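PDB 3L86: acetylglutamate kinase from Streptococcus mutans, which probably catalyses the ATP-dependent phosphorylation of N-acetyl-L-glutamate to N-acetyl-L-glutamyl 5-phosphate, a step of arginine biosynthesis. Local coordinates for residues K36-K42 against L204-I210; M104-S108 against D187-I191; L112-K117 against Q132-I137; I176-L180 against I191-L196. One frame throughout, in Å; residues are numbered along the deposited sequence.

Contact 1 (K36-K42 against L204-I210); sequences KDIIVIK and LAADKLI
D207 swings CG away from its own carbonyl (chi1 -63°), which turns the carboxylate onto the amides of K36, D37 and I38; K36, bent at chi3 (100°), brings its ammonium group to the carbonyl of L204. The carboxylate of D207 thus straddles the lead-in to a strand. OD1 takes the amide of I38, with N 3.2 Å from OD1 and coming from above the carboxylate plane, and a weak bond from D37 N, while OD2 receives a second weak one from K36 N. The same aspartate returns its own amide, D207 N lying 2.9 Å from I38 O. K36 NZ reaches L204 O at 3.1 Å, also from above the carbonyl plane, where A205 closes helix 193-203 in a Schellman motif. Beyond this, parallel ladder bonds take over: I210 N is 3.0 Å from V40 O, and K42 N is 2.9 Å from I210 O. One face of the pair carries V40 and L209, whose CG1 and CD1 meet at 3.7 Å beneath helix 193-203; I38 CG2 rests 3.9 Å from A206 CB nearby. The other face carries I39, I41 and I210, with I39 CG2 and I210 CD1 4.2 Å apart, and I41 and I210 continue onto helix 53-64. At its far end the strand delivers K42 to bound ADP. Parallel strands between helical layers, with a lysine near the C-terminal end of one strand that probably stabilises the transition state, are the pattern of the amino acid kinase fold.

Contact 2 (M104-S108 against D187-I191); sequences MVLVS and DMLNI. With NLG (N-acetyl-L-glutamate), chain C.
M104 projects from helix 101-125 toward the short strand 188-190, and its flexible thioether packs along the strand backbone. CB starts the chain in the strand's direction, and CG passes 4.1 Å from M188 O. Folded at chi2 and chi3, the chain then sets SD 3.7 Å from N190 CB and close to the backbone N of that residue. The terminal CE bends back along the strand, 3.6 Å from L189 C, and finishes against M188, with CE 3.9 Å from M188 CG. M188 replies with its own sulfur, SD resting 3.7 Å from S108 CB one turn further along the helix. V107 stands roughly perpendicular to N190, its CG1 3.9 Å from N190 CG. The amide of N190 continues past these apolar groups to the substrate: ND2 donates to O7 of N-acetyl-L-glutamate at 3.3 Å along a nearly straight line (167°), and also to T99 OG1. Across the helix-strand interface the contacts are of the packing kind, made largely by sulfur and methyl groups. The stem of N190 is thus held by methionine and valine, while its amide is left to recognise the acetyl oxygen.

Contact 3 (L112-K117 against Q132-I137); sequences LDLVGK and QLKSDI
A pi-type turn at 112-116 widens helix 101-125 exactly where L112 O meets the side-chain amide of Q132, the last residue of strand 130-132. The wide turn is visible in the bonding: K117 N, five residues on, lies 3.2 Å from L112 O. The same oxygen has a second donor in Q132 NE2, at 3.0 Å and 158°, which arrives in the carbonyl plane on a lone pair, while L112 O lies close to the plane of the glutamine amide. Q132 reaches this point because CG is anti to its backbone N (chi1 174°) and the chain stays extended beyond, so the amide enters as a straight arm. G116 offers only backbone here, and NE2 comes within 3.5 Å of G116 C. The two elements are consecutive in the chain, helix 101-125 flanking the central sheet and strand 130-132 joining that sheet in parallel beside strand 174-182, as in the alpha/beta architecture of the amino acid kinases. The other end of the glutamine amide is also held: K134 NZ lies 3.0 Å from Q132 OE1, well above the carbonyl plane, and the two bonds together fix which way the amide is turned. Next to this polar group the side chains of L112 and I137 lie alongside, running opposite ways, CD2 of L112 4.1 Å from CD1 of I137. The charged groups lie toward the surface. D113 OD1 is 4.5 Å from K134 NZ, too far for a salt bridge, and D113 OD2 is hydrogen-bonded to H109.

Contact 4 (I176-L180 against I191-L196); sequences ILASL and INADYL. With NLG (N-acetyl-L-glutamate), chain C.
S179 and L196 pack in opposite directions across the join: the serine's CB points at the start of helix 193-203, the leucine's back at the chain of A178 and S179. S179 CB lies 3.1 Å from I191 O and 3.8 Å from A193 CB, a close fit of strand end against helix start. OG, set between the backbone N and the carbonyl carbon (chi1 55°), stands 3.6 Å from CG of N-acetyl-L-glutamate. L196, with CG anti to its backbone N, stretches CD2 over the chain: it is 3.5 Å from A178 O, the acceptor oxygen of the inverse gamma turn centred on S179, and 4.3 Å from CD2 of L177. I191 packs on the chain just past the turn's centre, its CG1 3.8 Å from L180 C. A weak bond joins the backbones here, I191 N lying 3.3 Å from S179 O. Beyond I191, N192 forms the N-cap, its OD1 accepting from Y195 N, while its CB sits over one face of the tyrosine ring, displaced toward the rim. With the first turn so capped, A193 N points into the pocket and donates to OE1 of the substrate at 3.0 Å and 160°. OE1 belongs to the side-chain carboxylate, the group that the reaction phosphorylates. The chemistry implies a helix start packed on the strand end through carbon contacts and aimed at an anion, so that the positive end of the helix probably favours the carboxylate electrostatically, alongside the bond from A193.

Contacts 1, 2 and 4 are buried, whereas contact 3 is partly exposed, with charged residues at its surface. Contacts 2 and 3 share helix 101-125, one gripping through sulfur and methyl groups, the other through a glutamine amide. Contacts 2 and 4 share I191 and both touch N-acetyl-L-glutamate, but at different places: the acetyl oxygen in the first, the side-chain carboxylate in the second. Contact 1 is a backbone ladder about 26 Å from contact 2, centre to centre; it meets contact 4 where K42 packs on A193 and forms a long, weak ion pair with D194. Contact 3 adjoins contact 4 through a probable backbone hydrogen bond between L133 N and I176 O.

Contact 1 (K36-K42 against L204-I210)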
loop_
_atom_site.group_PDB
_atom_site.type_symbol
_atom_site.label_atom_id
_atom_site.label_comp_id
_atom_site.label_asym_id
_atom_site.label_seq_id
_atom_site.Cartn_x
_atom_site.Cartn_y
_atom_site.Cartn_z
ATOM N N LYS A 36 -10.426 11.078 14.282
ATOM C CA LYS A 36 -10.661 9.693 14.648
ATOM C C LYS A 36 -9.411 8.987 15.315
ATOM O O LYS A 36 -9.614 7.905 15.806
ATOM C CB LYS A 36 -11.199 8.821 13.460
ATOM C CG LYS A 36 -12.729 8.680 13.281
ATOM C CD LYS A 36 -13.183 7.807 12.041
ATOM C CE LYS A 36 -13.553 6.420 12.466
ATOM N NZ LYS A 36 -14.253 5.620 11.475
ATOM N N ASP A 37 -8.176 9.559 15.311
ATOM C CA ASP A 37 -7.041 8.858 15.871
ATOM C C ASP A 37 -6.857 7.507 15.161
ATOM O O ASP A 37 -6.798 6.505 15.789
ATOM C CB ASP A 37 -7.202 8.690 17.400
ATOM C CG ASP A 37 -5.899 8.727 18.162
ATOM O OD1 ASP A 37 -4.938 9.271 17.738
ATOM O OD2 ASP A 37 -5.827 8.169 19.202
ATOM N N ILE A 38 -6.783 7.549 13.832
ATOM C CA ILE A 38 -6.583 6.433 12.906
ATOM C C ILE A 38 -5.571 6.904 11.846
ATOM O O ILE A 38 -5.816 7.947 11.178
ATOM C CB ILE A 38 -7.884 6.042 12.146
ATOM C CG1 ILE A 38 -8.882 5.401 13.112
ATOM C CG2 ILE A 38 -7.583 5.019 11.066
ATOM C CD1 ILE A 38 -10.138 4.778 12.432
ATOM N N ILE A 39 -4.470 6.149 11.696
ATOM C CA ILE A 39 -3.521 6.320 10.577
ATOM C C ILE A 39 -3.275 4.995 9.798
ATOM O O ILE A 39 -3.025 3.924 10.394
ATOM C CB ILE A 39 -2.168 6.831 11.104
ATOM C CG1 ILE A 39 -2.351 8.177 11.840
ATOM C CG2 ILE A 39 -1.094 6.907 9.984
ATOM C CD1 ILE A 39 -1.040 8.567 12.613
ATOM N N VAL A 40 -3.414 5.069 8.470
ATOM C CA VAL A 40 -3.034 3.960 7.581
ATOM C C VAL A 40 -1.590 4.186 7.065
ATOM O O VAL A 40 -1.271 5.272 6.566
ATOM C CB VAL A 40 -4.053 3.800 6.411
ATOM C CG1 VAL A 40 -3.604 2.705 5.366
ATOM C CG2 VAL A 40 -5.492 3.469 7.019
ATOM N N ILE A 41 -0.723 3.189 7.265
ATOM C CA ILE A 41 0.670 3.191 6.745
ATOM C C ILE A 41 0.839 2.141 5.641
ATOM O O ILE A 41 0.746 0.938 5.903
ATOM C CB ILE A 41 1.662 2.911 7.860
ATOM C CG1 ILE A 41 1.483 3.994 8.952
ATOM C CG2 ILE A 41 3.158 2.883 7.350
ATOM C CD1 ILE A 41 1.572 3.490 10.367
ATOM N N LYS A 42 1.131 2.596 4.420
ATOM C CA LYS A 42 1.432 1.687 3.308
ATOM C C LYS A 42 2.965 1.614 3.129
ATOM O O LYS A 42 3.662 2.635 3.074
ATOM C CB LYS A 42 0.743 2.237 2.054
ATOM C CG LYS A 42 0.672 1.324 0.806
ATOM C CD LYS A 42 2.026 0.915 0.234
ATOM C CE LYS A 42 2.765 1.976 -0.568
ATOM N NZ LYS A 42 3.485 1.160 -1.685
ATOM N N LEU A 204 -12.082 3.426 6.314
ATOM C CA LEU A 204 -11.986 3.790 7.742
ATOM C C LEU A 204 -12.153 5.284 8.087
ATOM O O LEU A 204 -12.132 5.655 9.259
ATOM C CB LEU A 204 -10.654 3.303 8.310
ATOM C CG LEU A 204 -10.447 1.776 8.173
ATOM C CD1 LEU A 204 -9.095 1.346 8.684
ATOM C CD2 LEU A 204 -11.587 1.051 8.933
ATOM N N ALA A 205 -12.330 6.132 7.079
ATOM C CA ALA A 205 -12.267 7.586 7.286
ATOM C C ALA A 205 -11.027 7.926 8.139
ATOM O O ALA A 205 -11.152 8.562 9.209
ATOM C CB ALA A 205 -13.541 8.109 7.963
ATOM N N ALA A 206 -9.842 7.523 7.659
ATOM C CA ALA A 206 -8.562 7.811 8.371
ATOM C C ALA A 206 -8.204 9.307 8.478
ATOM O O ALA A 206 -8.603 10.092 7.648
ATOM C CB ALA A 206 -7.378 7.027 7.714
ATOM N N ASP A 207 -7.473 9.694 9.541
ATOM C CA ASP A 207 -6.941 11.046 9.650
ATOM C C ASP A 207 -5.901 11.295 8.591
ATOM O O ASP A 207 -5.822 12.408 8.070
ATOM C CB ASP A 207 -6.262 11.281 11.026
ATOM C CG ASP A 207 -7.236 11.160 12.184
ATOM O OD1 ASP A 207 -6.855 10.723 13.283
ATOM O OD2 ASP A 207 -8.421 11.477 12.003
ATOM N N LYS A 208 -5.081 10.279 8.289
ATOM C CA LYS A 208 -3.919 10.452 7.429
ATOM C C LYS A 208 -3.482 9.107 6.804
ATOM O O LYS A 208 -3.604 8.040 7.437
ATOM C CB LYS A 208 -2.746 10.986 8.285
ATOM C CG LYS A 208 -1.436 11.210 7.493
ATOM C CD LYS A 208 -0.354 11.836 8.375
ATOM C CE LYS A 208 0.794 12.374 7.538
ATOM N NZ LYS A 208 1.816 13.005 8.434
ATOM N N LEU A 209 -2.992 9.163 5.567
ATOM C CA LEU A 209 -2.338 8.019 4.872
ATOM C C LEU A 209 -0.837 8.354 4.557
ATOM O O LEU A 209 -0.509 9.448 4.017
ATOM C CB LEU A 209 -3.097 7.726 3.558
ATOM C CG LEU A 209 -2.435 6.804 2.494
ATOM C CD1 LEU A 209 -2.280 5.350 3.066
ATOM C CD2 LEU A 209 -3.286 6.750 1.182
ATOM N N ILE A 210 0.070 7.440 4.901
ATOM C CA ILE A 210 1.501 7.590 4.608
ATOM C C ILE A 210 1.820 6.573 3.516
ATOM O O ILE A 210 1.586 5.364 3.687
ATOM C CB ILE A 210 2.360 7.378 5.922
ATOM C CG1 ILE A 210 1.934 8.416 6.980
ATOM C CG2 ILE A 210 3.848 7.488 5.628
ATOM C CD1 ILE A 210 2.542 8.238 8.436
#

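Contact 2 (M104-S108 against D187-I191)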
loop_
_atom_site.group_PDB
_atom_site.type_symbol
_atom_site.label_atom_id
_atom_site.label_comp_id
_atom_site.label_asym_id
_atom_site.label_seq_id
_atom_site.Cartn_x
_atom_site.Cartn_y
_atom_site.Cartn_z
ATOM N N MET A 104 0.142 -15.748 -10.572
ATOM C CA MET A 104 -0.424 -15.478 -9.251
ATOM C C MET A 104 0.222 -16.358 -8.183
ATOM O O MET A 104 0.360 -15.979 -7.021
ATOM C CB MET A 104 -1.962 -15.689 -9.255
ATOM C CG MET A 104 -2.805 -14.511 -9.894
ATOM S SD MET A 104 -2.583 -12.925 -8.959
ATOM C CE MET A 104 -2.952 -13.268 -7.186
ATOM N N VAL A 105 0.616 -17.568 -8.555
ATOM C CA VAL A 105 1.373 -18.425 -7.598
ATOM C C VAL A 105 2.648 -17.685 -7.126
ATOM O O VAL A 105 2.997 -17.687 -5.939
ATOM C CB VAL A 105 1.831 -19.778 -8.262
ATOM C CG1 VAL A 105 2.830 -20.524 -7.334
ATOM C CG2 VAL A 105 0.621 -20.690 -8.544
ATOM N N LEU A 106 3.367 -17.088 -8.074
ATOM C CA LEU A 106 4.586 -16.314 -7.780
ATOM C C LEU A 106 4.288 -15.047 -6.958
ATOM O O LEU A 106 4.998 -14.744 -5.977
ATOM C CB LEU A 106 5.295 -15.942 -9.117
ATOM C CG LEU A 106 5.658 -17.191 -9.961
ATOM C CD1 LEU A 106 6.170 -16.840 -11.395
ATOM C CD2 LEU A 106 6.732 -17.874 -9.199
ATOM N N VAL A 107 3.245 -14.303 -7.377
ATOM C CA VAL A 107 2.862 -13.028 -6.722
ATOM C C VAL A 107 2.519 -13.259 -5.226
ATOM O O VAL A 107 3.019 -12.544 -4.341
ATOM C CB VAL A 107 1.715 -12.276 -7.498
ATOM C CG1 VAL A 107 1.143 -11.051 -6.717
ATOM C CG2 VAL A 107 2.156 -11.798 -8.930
ATOM N N SER A 108 1.658 -14.239 -4.942
ATOM C CA SER A 108 1.227 -14.460 -3.556
ATOM C C SER A 108 2.352 -15.006 -2.698
ATOM O O SER A 108 2.486 -14.593 -1.518
ATOM C CB SER A 108 -0.033 -15.361 -3.474
ATOM O OG SER A 108 0.262 -16.627 -3.985
ATOM N N ASP A 187 -11.776 -16.189 -6.740
ATOM C CA ASP A 187 -10.425 -16.201 -7.263
ATOM C C ASP A 187 -9.559 -15.065 -6.668
ATOM O O ASP A 187 -10.001 -13.920 -6.602
ATOM C CB ASP A 187 -10.507 -16.095 -8.794
ATOM C CG ASP A 187 -11.233 -17.329 -9.412
ATOM O OD1 ASP A 187 -12.076 -17.154 -10.283
ATOM O OD2 ASP A 187 -10.972 -18.478 -8.969
ATOM N N MET A 188 -8.322 -15.403 -6.288
ATOM C CA MET A 188 -7.327 -14.437 -5.833
ATOM C C MET A 188 -6.832 -13.523 -6.963
ATOM O O MET A 188 -6.455 -14.029 -8.002
ATOM C CB MET A 188 -6.127 -15.164 -5.215
ATOM C CG MET A 188 -5.332 -14.219 -4.262
ATOM S SD MET A 188 -3.727 -14.833 -3.664
ATOM C CE MET A 188 -4.251 -15.973 -2.432
ATOM N N LEU A 189 -6.775 -12.196 -6.731
ATOM C CA LEU A 189 -6.300 -11.205 -7.727
ATOM C C LEU A 189 -5.130 -10.341 -7.207
ATOM O O LEU A 189 -5.063 -10.088 -6.005
ATOM C CB LEU A 189 -7.444 -10.248 -8.187
ATOM C CG LEU A 189 -8.780 -10.843 -8.668
ATOM C CD1 LEU A 189 -9.763 -9.729 -9.170
ATOM C CD2 LEU A 189 -8.572 -11.866 -9.743
ATOM N N ASN A 190 -4.259 -9.870 -8.108
ATOM C CA ASN A 190 -3.086 -9.022 -7.786
ATOM C C ASN A 190 -3.565 -7.554 -7.770
ATOM O O ASN A 190 -4.101 -7.084 -8.793
ATOM C CB ASN A 190 -1.948 -9.275 -8.830
ATOM C CG ASN A 190 -0.754 -8.320 -8.682
ATOM O OD1 ASN A 190 -0.627 -7.625 -7.675
ATOM N ND2 ASN A 190 0.149 -8.307 -9.692
ATOM N N ILE A 191 -3.435 -6.858 -6.626
ATOM C CA ILE A 191 -3.900 -5.440 -6.525
ATOM C C ILE A 191 -2.698 -4.508 -6.351
ATOM O O ILE A 191 -1.882 -4.776 -5.495
ATOM C CB ILE A 191 -4.775 -5.172 -5.286
ATOM C CG1 ILE A 191 -5.781 -6.295 -5.039
ATOM C CG2 ILE A 191 -5.457 -3.696 -5.385
ATOM C CD1 ILE A 191 -6.939 -6.398 -5.985
HETATM C CA NLG C . 1.305 -4.877 -8.026
HETATM C C NLG C . 0.498 -4.712 -9.183
HETATM O OXT NLG C . 0.878 -4.238 -10.259
HETATM O O NLG C . -0.647 -4.834 -9.420
HETATM C CB NLG C . 1.338 -5.398 -6.578
HETATM C CG NLG C . 2.580 -5.133 -5.631
HETATM C CD NLG C . 3.109 -3.689 -5.237
HETATM O OE1 NLG C . 2.379 -2.763 -5.449
HETATM O OE2 NLG C . 4.231 -3.453 -4.760
HETATM C C7 NLG C . 3.417 -5.659 -8.687
HETATM C C8 NLG C . 4.588 -5.362 -8.674
HETATM O O7 NLG C . 2.915 -6.670 -9.116
HETATM N N2 NLG C . 2.534 -4.860 -8.225
#

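Contact 3 (L112-K117 against Q132-I137)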
loop_
_atom_site.group_PDB
_atom_site.type_symbol
_atom_site.label_atom_id
_atom_site.label_comp_id
_atom_site.label_asym_id
_atom_site.label_seq_id
_atom_site.Cartn_x
_atom_site.Cartn_y
_atom_site.Cartn_z
ATOM N N LEU A 112 3.305 -12.756 0.611
ATOM C CA LEU A 112 3.067 -13.365 1.924
ATOM C C LEU A 112 4.338 -13.895 2.601
ATOM O O LEU A 112 4.556 -13.652 3.797
ATOM C CB LEU A 112 1.990 -14.476 1.873
ATOM C CG LEU A 112 0.598 -13.984 1.384
ATOM C CD1 LEU A 112 -0.309 -15.187 1.098
ATOM C CD2 LEU A 112 -0.075 -12.974 2.349
ATOM N N ASP A 113 5.168 -14.635 1.863
ATOM C CA ASP A 113 6.243 -15.401 2.519
ATOM C C ASP A 113 7.553 -14.641 2.515
ATOM O O ASP A 113 8.358 -14.781 3.463
ATOM C CB ASP A 113 6.445 -16.751 1.802
ATOM C CG ASP A 113 5.180 -17.569 1.749
ATOM O OD1 ASP A 113 4.530 -17.706 2.796
ATOM O OD2 ASP A 113 4.836 -18.074 0.668
ATOM N N LEU A 114 7.775 -13.857 1.453
ATOM C CA LEU A 114 9.042 -13.090 1.255
ATOM C C LEU A 114 9.043 -11.590 1.685
ATOM O O LEU A 114 10.130 -10.961 1.792
ATOM C CB LEU A 114 9.454 -13.158 -0.212
ATOM C CG LEU A 114 10.285 -14.316 -0.756
ATOM C CD1 LEU A 114 10.095 -15.539 0.013
ATOM C CD2 LEU A 114 10.147 -14.564 -2.209
ATOM N N VAL A 115 7.875 -10.980 1.837
ATOM C CA VAL A 115 7.791 -9.603 2.385
ATOM C C VAL A 115 7.003 -9.539 3.717
ATOM O O VAL A 115 7.494 -8.997 4.755
ATOM C CB VAL A 115 7.175 -8.596 1.366
ATOM C CG1 VAL A 115 7.170 -7.182 1.932
ATOM C CG2 VAL A 115 7.996 -8.579 0.042
ATOM N N GLY A 116 5.786 -10.077 3.697
ATOM C CA GLY A 116 4.868 -9.910 4.838
ATOM C C GLY A 116 5.363 -10.548 6.132
ATOM O O GLY A 116 5.200 -9.975 7.215
ATOM N N LYS A 117 5.910 -11.759 6.041
ATOM C CA LYS A 117 6.412 -12.477 7.241
ATOM C C LYS A 117 7.587 -11.735 7.922
ATOM O O LYS A 117 7.639 -11.630 9.166
ATOM C CB LYS A 117 6.796 -13.940 6.900
ATOM C CG LYS A 117 7.314 -14.785 8.100
ATOM C CD LYS A 117 6.188 -15.170 9.021
ATOM C CE LYS A 117 6.719 -16.037 10.269
ATOM N NZ LYS A 117 7.019 -17.421 9.847
ATOM N N GLN A 132 -0.157 -10.787 10.719
ATOM C CA GLN A 132 -0.374 -10.921 9.250
ATOM C C GLN A 132 -1.719 -11.602 8.963
ATOM O O GLN A 132 -1.964 -12.704 9.516
ATOM C CB GLN A 132 0.773 -11.747 8.651
ATOM C CG GLN A 132 0.656 -12.098 7.185
ATOM C CD GLN A 132 1.920 -12.846 6.685
ATOM O OE1 GLN A 132 2.412 -13.786 7.325
ATOM N NE2 GLN A 132 2.443 -12.418 5.567
ATOM N N LEU A 133 -2.606 -10.982 8.158
ATOM C CA LEU A 133 -3.760 -11.731 7.614
ATOM C C LEU A 133 -3.382 -12.712 6.498
ATOM O O LEU A 133 -2.609 -12.351 5.609
ATOM C CB LEU A 133 -4.883 -10.790 7.121
ATOM C CG LEU A 133 -5.762 -10.206 8.260
ATOM C CD1 LEU A 133 -4.949 -9.466 9.270
ATOM C CD2 LEU A 133 -6.884 -9.285 7.707
ATOM N N LYS A 134 -3.895 -13.965 6.550
ATOM C CA LYS A 134 -3.673 -14.909 5.427
ATOM C C LYS A 134 -5.043 -15.390 4.938
ATOM O O LYS A 134 -5.598 -14.820 3.976
ATOM C CB LYS A 134 -2.738 -16.082 5.804
ATOM C CG LYS A 134 -1.246 -15.705 5.989
ATOM C CD LYS A 134 -0.354 -16.960 5.775
ATOM C CE LYS A 134 0.721 -17.117 6.813
ATOM N NZ LYS A 134 2.145 -16.662 6.440
ATOM N N SER A 135 -5.659 -16.333 5.660
ATOM C CA SER A 135 -7.023 -16.767 5.279
ATOM C C SER A 135 -8.088 -15.694 5.495
ATOM O O SER A 135 -9.089 -15.651 4.723
ATOM C CB SER A 135 -7.437 -18.105 5.946
ATOM O OG SER A 135 -7.392 -18.011 7.358
ATOM N N ASP A 136 -7.892 -14.831 6.516
ATOM C CA ASP A 136 -8.752 -13.632 6.692
ATOM C C ASP A 136 -8.739 -12.664 5.493
ATOM O O ASP A 136 -9.634 -11.849 5.370
ATOM C CB ASP A 136 -8.411 -12.838 7.989
ATOM C CG ASP A 136 -8.980 -13.507 9.257
ATOM O OD1 ASP A 136 -9.916 -14.363 9.128
ATOM O OD2 ASP A 136 -8.443 -13.223 10.368
ATOM N N ILE A 137 -7.767 -12.745 4.595
ATOM C CA ILE A 137 -7.826 -11.803 3.440
ATOM C C ILE A 137 -9.136 -11.830 2.639
ATOM O O ILE A 137 -9.700 -10.759 2.341
ATOM C CB ILE A 137 -6.656 -11.902 2.457
ATOM C CG1 ILE A 137 -5.338 -11.597 3.198
ATOM C CG2 ILE A 137 -6.847 -10.861 1.301
ATOM C CD1 ILE A 137 -4.048 -11.836 2.287
#

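Contact 4 (I176-L180 against I191-L196)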
loop_
_atom_site.group_PDB
_atom_site.type_symbol
_atom_site.label_atom_id
_atom_site.label_comp_id
_atom_site.label_asym_id
_atom_site.label_seq_id
_atom_site.Cartn_x
_atom_site.Cartn_y
_atom_site.Cartn_z
ATOM N N ILE A 176 -1.744 -6.484 9.548
ATOM C CA ILE A 176 -0.883 -6.355 8.344
ATOM C C ILE A 176 -1.498 -7.026 7.081
ATOM O O ILE A 176 -1.712 -8.280 7.036
ATOM C CB ILE A 176 0.530 -6.891 8.635
ATOM C CG1 ILE A 176 1.195 -6.048 9.761
ATOM C CG2 ILE A 176 1.440 -6.823 7.374
ATOM C CD1 ILE A 176 2.365 -6.806 10.502
ATOM N N LEU A 177 -1.776 -6.193 6.073
ATOM C CA LEU A 177 -2.416 -6.633 4.809
ATOM C C LEU A 177 -1.566 -6.537 3.565
ATOM O O LEU A 177 -1.247 -5.443 3.082
ATOM C CB LEU A 177 -3.597 -5.751 4.495
ATOM C CG LEU A 177 -5.015 -6.037 4.805
ATOM C CD1 LEU A 177 -5.147 -6.250 6.320
ATOM C CD2 LEU A 177 -5.890 -4.838 4.325
ATOM N N ALA A 178 -1.287 -7.679 2.968
ATOM C CA ALA A 178 -0.652 -7.727 1.628
ATOM C C ALA A 178 -1.592 -7.214 0.525
ATOM O O ALA A 178 -2.817 -7.273 0.699
ATOM C CB ALA A 178 -0.237 -9.168 1.306
ATOM N N SER A 179 -1.022 -6.800 -0.632
ATOM C CA SER A 179 -1.856 -6.242 -1.696
ATOM C C SER A 179 -2.491 -7.328 -2.587
ATOM O O SER A 179 -1.982 -7.587 -3.720
ATOM C CB SER A 179 -1.087 -5.240 -2.557
ATOM O OG SER A 179 0.116 -5.804 -3.092
ATOM N N LEU A 180 -3.544 -7.955 -2.046
ATOM C CA LEU A 180 -4.281 -9.096 -2.650
ATOM C C LEU A 180 -5.766 -8.931 -2.319
ATOM O O LEU A 180 -6.122 -8.441 -1.232
ATOM C CB LEU A 180 -3.794 -10.459 -2.078
ATOM C CG LEU A 180 -2.313 -10.900 -2.396
ATOM C CD1 LEU A 180 -1.898 -12.103 -1.533
ATOM C CD2 LEU A 180 -2.025 -11.217 -3.921
ATOM N N ILE A 191 -3.435 -6.858 -6.626
ATOM C CA ILE A 191 -3.900 -5.440 -6.525
ATOM C C ILE A 191 -2.698 -4.508 -6.351
ATOM O O ILE A 191 -1.882 -4.776 -5.495
ATOM C CB ILE A 191 -4.775 -5.172 -5.286
ATOM C CG1 ILE A 191 -5.781 -6.295 -5.039
ATOM C CG2 ILE A 191 -5.457 -3.696 -5.385
ATOM C CD1 ILE A 191 -6.939 -6.398 -5.985
ATOM N N ASN A 192 -2.516 -3.488 -7.193
ATOM C CA ASN A 192 -1.428 -2.486 -6.962
ATOM C C ASN A 192 -1.526 -1.998 -5.477
ATOM O O ASN A 192 -2.640 -1.699 -5.028
ATOM C CB ASN A 192 -1.615 -1.279 -7.898
ATOM C CG ASN A 192 -0.731 -0.099 -7.511
ATOM O OD1 ASN A 192 -1.190 0.865 -6.887
ATOM N ND2 ASN A 192 0.534 -0.166 -7.868
ATOM N N ALA A 193 -0.413 -1.926 -4.727
ATOM C CA ALA A 193 -0.536 -1.658 -3.253
ATOM C C ALA A 193 -1.088 -0.292 -2.934
ATOM O O ALA A 193 -1.745 -0.131 -1.911
ATOM C CB ALA A 193 0.802 -1.898 -2.453
ATOM N N ASP A 194 -0.789 0.703 -3.773
ATOM C CA ASP A 194 -1.334 2.072 -3.625
ATOM C C ASP A 194 -2.869 2.128 -3.748
ATOM O O ASP A 194 -3.527 2.870 -3.021
ATOM C CB ASP A 194 -0.692 3.042 -4.661
ATOM C CG ASP A 194 0.880 3.034 -4.586
ATOM O OD1 ASP A 194 1.438 3.223 -3.489
ATOM O OD2 ASP A 194 1.548 2.777 -5.612
ATOM N N TYR A 195 -3.417 1.367 -4.684
ATOM C CA TYR A 195 -4.862 1.258 -4.853
ATOM C C TYR A 195 -5.491 0.679 -3.566
ATOM O O TYR A 195 -6.562 1.141 -3.088
ATOM C CB TYR A 195 -5.158 0.286 -6.035
ATOM C CG TYR A 195 -4.919 0.818 -7.488
ATOM C CD1 TYR A 195 -4.107 1.930 -7.758
ATOM C CD2 TYR A 195 -5.549 0.180 -8.587
ATOM C CE1 TYR A 195 -3.914 2.398 -9.131
ATOM C CE2 TYR A 195 -5.371 0.614 -9.928
ATOM C CZ TYR A 195 -4.552 1.706 -10.190
ATOM O OH TYR A 195 -4.424 2.109 -11.514
ATOM N N LEU A 196 -4.899 -0.394 -3.052
ATOM C CA LEU A 196 -5.427 -0.996 -1.803
ATOM C C LEU A 196 -5.389 -0.011 -0.593
ATOM O O LEU A 196 -6.347 0.052 0.194
ATOM C CB LEU A 196 -4.700 -2.293 -1.418
ATOM C CG LEU A 196 -5.277 -2.953 -0.113
ATOM C CD1 LEU A 196 -6.836 -3.131 -0.215
ATOM C CD2 LEU A 196 -4.657 -4.307 0.208
HETATM C CA NLG C . 1.305 -4.877 -8.026
HETATM C C NLG C . 0.498 -4.712 -9.183
HETATM O OXT NLG C . 0.878 -4.238 -10.259
HETATM O O NLG C . -0.647 -4.834 -9.420
HETATM C CB NLG C . 1.338 -5.398 -6.578
HETATM C CG NLG C . 2.580 -5.133 -5.631
HETATM C CD NLG C . 3.109 -3.689 -5.237
HETATM O OE1 NLG C . 2.379 -2.763 -5.449
HETATM O OE2 NLG C . 4.231 -3.453 -4.760
HETATM C C7 NLG C . 3.417 -5.659 -8.687
HETATM C C8 NLG C . 4.588 -5.362 -8.674
HETATM O O7 NLG C . 2.915 -6.670 -9.116
HETATM N N2 NLG C . 2.534 -4.860 -8.225
#